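Local coordinates for protein synaptotagmin-4 (PDB 1W15) that is a synaptotagmin family member, seen here as its C2B domain, that acts in the mobility of neuronal dense core vesicles through its interaction with KIF1A, at residues I90-E93 and E97-V100; H72-K75 and V81-E84. All blocks are in the same frame, centred on the assembly; numbering follows the deposited sequence.

Contact 1 of 2, residues I90-E93 and E97-V100. With CA (calcium ion), chain C.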
# COMPACT_ATOMS: atom_id res chain seq x y z
N ILE A 90 3.11 20.28 -3.43
CA ILE A 90 3.96 21.08 -2.58
C ILE A 90 4.25 22.31 -3.43
O ILE A 90 4.80 22.19 -4.52
CB ILE A 90 5.27 20.31 -2.18
CG1 ILE A 90 4.95 19.01 -1.43
CG2 ILE A 90 6.24 21.21 -1.38
CD1 ILE A 90 4.14 19.20 -0.10
N PRO A 91 3.83 23.48 -2.96
CA PRO A 91 3.95 24.71 -3.78
C PRO A 91 5.32 25.36 -3.70
O PRO A 91 5.46 26.50 -4.11
CB PRO A 91 2.89 25.63 -3.18
CG PRO A 91 2.86 25.25 -1.71
CD PRO A 91 3.17 23.74 -1.66
N CYS A 92 6.31 24.70 -3.13
CA CYS A 92 7.64 25.29 -3.01
C CYS A 92 8.64 24.21 -3.37
O CYS A 92 8.27 23.06 -3.59
CB CYS A 92 7.88 25.82 -1.59
SG CYS A 92 7.21 24.76 -0.26
N GLU A 93 9.92 24.60 -3.41
CA GLU A 93 10.96 23.74 -3.93
C GLU A 93 11.54 22.75 -2.92
O GLU A 93 12.38 21.92 -3.27
CB GLU A 93 12.07 24.59 -4.58
CG GLU A 93 11.68 25.13 -5.96
CD GLU A 93 10.83 24.13 -6.78
OE1 GLU A 93 11.39 23.14 -7.31
OE2 GLU A 93 9.58 24.35 -6.88
N GLU A 97 9.59 24.42 5.01
CA GLU A 97 8.47 25.08 5.72
C GLU A 97 7.15 24.33 5.65
O GLU A 97 6.08 24.87 5.98
CB GLU A 97 8.28 26.50 5.18
CG GLU A 97 9.42 27.42 5.61
CD GLU A 97 9.30 28.82 5.04
OE1 GLU A 97 8.60 29.67 5.65
OE2 GLU A 97 9.93 29.08 3.99
N ILE A 98 7.21 23.08 5.24
CA ILE A 98 6.00 22.28 5.11
C ILE A 98 5.84 21.44 6.37
O ILE A 98 6.81 20.89 6.87
CB ILE A 98 6.13 21.38 3.85
CG1 ILE A 98 6.19 22.24 2.59
CG2 ILE A 98 5.01 20.32 3.76
CD1 ILE A 98 4.91 23.01 2.25
N SER A 99 4.61 21.31 6.88
CA SER A 99 4.39 20.36 7.94
C SER A 99 3.06 19.66 7.69
O SER A 99 2.24 20.18 6.94
CB SER A 99 4.41 21.06 9.28
OG SER A 99 3.37 22.01 9.34
N VAL A 100 2.86 18.50 8.31
CA VAL A 100 1.66 17.67 8.10
C VAL A 100 1.09 17.38 9.50
O VAL A 100 1.84 17.03 10.41
CB VAL A 100 1.97 16.33 7.39
CG1 VAL A 100 0.69 15.49 7.14
CG2 VAL A 100 2.73 16.57 6.04
CA CA C . 14.29 20.83 -4.46
O HOH W 1 15.33 20.94 -2.66
O HOH W 2 12.28 19.82 -5.01
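Ile98 meets Ile90, Pro91 and Cys92 with its CG1, CG2 and CD1, where the chain of this C2 beta-sandwich passes from strand 80-89 of one sheet to strand 98-106 of the other. The two isoleucines cross obliquely and meet twice: Ile90 CG2 lies 4.1 Å from Ile98 CG1, while CD1 of Ile90 approaches CG2 of Ile98. In Ile98 the CG1 branch stands anti to the carbonyl carbon (chi1 -65°), and together with chi2 (-67°) this brings CD1 to the loop residues Pro91 and Cys92. There Cys92 SG sits 3.8 Å from Ile98 CD1, having been turned into the position between its own backbone N and carbonyl carbon (chi1 39°). The proline comes alongside more loosely, with Pro91 CD 4.3 Å from that same methyl. The contact is thus held by apolar packing, small in area; Trp133 of helix 128-138 also packs on Ile98, and Leu32 of strand 31-40 on Ile90. One residue beyond Cys92, Glu93 binds a calcium ion through its backbone carbonyl rather than its carboxylate. Glu93 O lies 2.5 Å from that calcium ion, and two waters join it, the nearer at 2.1 Å from the metal.

Contact 2 of 2, residues H72-K75 and V81-E84; sequences HVKK and VFNE
A G1 beta bulge, in which Asn83 and Glu84 both face Val36, marks the stretch of strand 80-89 in this C2 fold where Glu84 meets His72 of the preceding loop. The backbone N of His72 donates a nearly straight bond (174°) to Glu84 OE2 at 2.8 Å, although that oxygen lies too near the edge of the histidine ring in the model for its place to be fully sure. Between loop and strand lies a water with three partners: it accepts from Lys74 NZ at 2.6 Å, and donates to Phe82 O at 2.9 Å and to Glu84 OE2. Lys74 NZ and Glu84 OE2, 5.1 Å apart, are not in direct contact; the water bridges them, and their opposite charges probably attract weakly. Lys74 is bent at chi2, its CE coming 3.1 Å from Val81 O, and the turn at chi4 (-88°) points NZ at the water. Its chain and the phenyl group of Phe82 run alongside each other in opposing senses, Lys74 CG being 3.8 Å from Phe82 CE1, and His72 O approaches the edge of the same ring. With an alanine in place of Lys74, the water would probably lose its donor and Glu84 the nearby positive charge, leaving the phenyl ring less covered. Asn83 O accepts a bond from Asn83 ND2 of the second subunit, and Asn83 ND2 donates to Asn83 O of the third subunit. Within the chain, the Phe82 ring packs between the two sheets, against Val36 and Ala39 of strand 31-40 and Pro53 and Val55 of strand 53-61.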
# COMPACT_ATOMS: atom_id res chain seq x y z
N HIS A 72 -12.02 7.56 5.55
CA HIS A 72 -13.31 6.99 5.94
C HIS A 72 -13.28 6.65 7.40
O HIS A 72 -12.20 6.60 8.03
CB HIS A 72 -13.58 5.71 5.15
CG HIS A 72 -13.77 5.96 3.69
ND1 HIS A 72 -15.02 6.15 3.12
CD2 HIS A 72 -12.87 6.11 2.68
CE1 HIS A 72 -14.88 6.36 1.82
NE2 HIS A 72 -13.59 6.34 1.53
N VAL A 73 -14.45 6.46 7.96
CA VAL A 73 -14.44 6.13 9.38
C VAL A 73 -14.58 4.62 9.60
O VAL A 73 -15.34 3.94 8.92
CB VAL A 73 -15.55 6.88 10.14
CG1 VAL A 73 -16.44 7.63 9.16
CG2 VAL A 73 -16.38 5.92 10.97
N LYS A 74 -13.83 4.13 10.59
CA LYS A 74 -13.96 2.75 11.04
C LYS A 74 -14.85 2.73 12.30
O LYS A 74 -14.65 3.53 13.20
CB LYS A 74 -12.57 2.17 11.25
CG LYS A 74 -11.75 2.18 9.94
CD LYS A 74 -12.52 1.38 8.86
CE LYS A 74 -11.74 1.13 7.54
NZ LYS A 74 -11.91 2.24 6.56
N LYS A 75 -15.86 1.86 12.34
CA LYS A 75 -16.85 1.90 13.45
C LYS A 75 -16.46 1.10 14.71
O LYS A 75 -15.99 -0.05 14.62
CB LYS A 75 -18.23 1.44 12.95
CG LYS A 75 -18.94 2.46 12.05
CD LYS A 75 -20.21 1.80 11.43
CE LYS A 75 -21.36 2.80 11.26
NZ LYS A 75 -22.60 2.10 10.78
N VAL A 81 -7.76 -0.31 10.58
CA VAL A 81 -6.92 -0.28 9.39
C VAL A 81 -7.58 0.72 8.42
O VAL A 81 -8.76 0.56 8.06
CB VAL A 81 -6.81 -1.67 8.76
CG1 VAL A 81 -5.91 -1.66 7.54
CG2 VAL A 81 -6.26 -2.67 9.80
N PHE A 82 -6.86 1.79 8.07
CA PHE A 82 -7.41 2.80 7.15
C PHE A 82 -6.90 2.56 5.73
O PHE A 82 -7.69 2.60 4.80
CB PHE A 82 -7.04 4.21 7.59
CG PHE A 82 -7.62 4.58 8.92
CD1 PHE A 82 -8.97 4.89 9.04
CD2 PHE A 82 -6.80 4.58 10.06
CE1 PHE A 82 -9.51 5.22 10.30
CE2 PHE A 82 -7.36 4.90 11.33
CZ PHE A 82 -8.70 5.20 11.45
N ASN A 83 -5.59 2.36 5.58
CA ASN A 83 -4.93 2.18 4.28
C ASN A 83 -5.36 3.23 3.25
O ASN A 83 -5.93 2.87 2.18
CB ASN A 83 -5.19 0.78 3.71
CG ASN A 83 -4.48 -0.31 4.49
OD1 ASN A 83 -3.55 -0.03 5.24
ND2 ASN A 83 -4.94 -1.58 4.33
N GLU A 84 -5.19 4.50 3.57
CA GLU A 84 -5.68 5.53 2.64
C GLU A 84 -4.48 6.32 2.19
O GLU A 84 -3.85 6.95 3.03
CB GLU A 84 -6.73 6.47 3.33
CG GLU A 84 -8.03 5.70 3.45
CD GLU A 84 -9.26 6.54 3.22
OE1 GLU A 84 -9.19 7.48 2.39
OE2 GLU A 84 -10.29 6.20 3.83
O HOH W 3 -10.37 3.60 4.93

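How the contacts relate
From the N terminus, contact 2 comes first: after strand 64-70 the chain leaves one sheet, and residues 72-75 are joined to 81-84 as strand 80-89 starts in the other, closing a short loop. That strand then runs to residue 89 and passes into the loop 90-93, where contact 1 closes the next loop by packing against 97-100 at the start of strand 98-106, back in the first sheet. The loops lie in series, neither nested nor crossed. The centres of contact 1 and contact 2 are about 26 Å apart, on opposite sides of the chain's centre. Strand 80-89 links them, so both passages between the sheets are tied, one largely by polar and water-mediated bonds, the other by apolar packing.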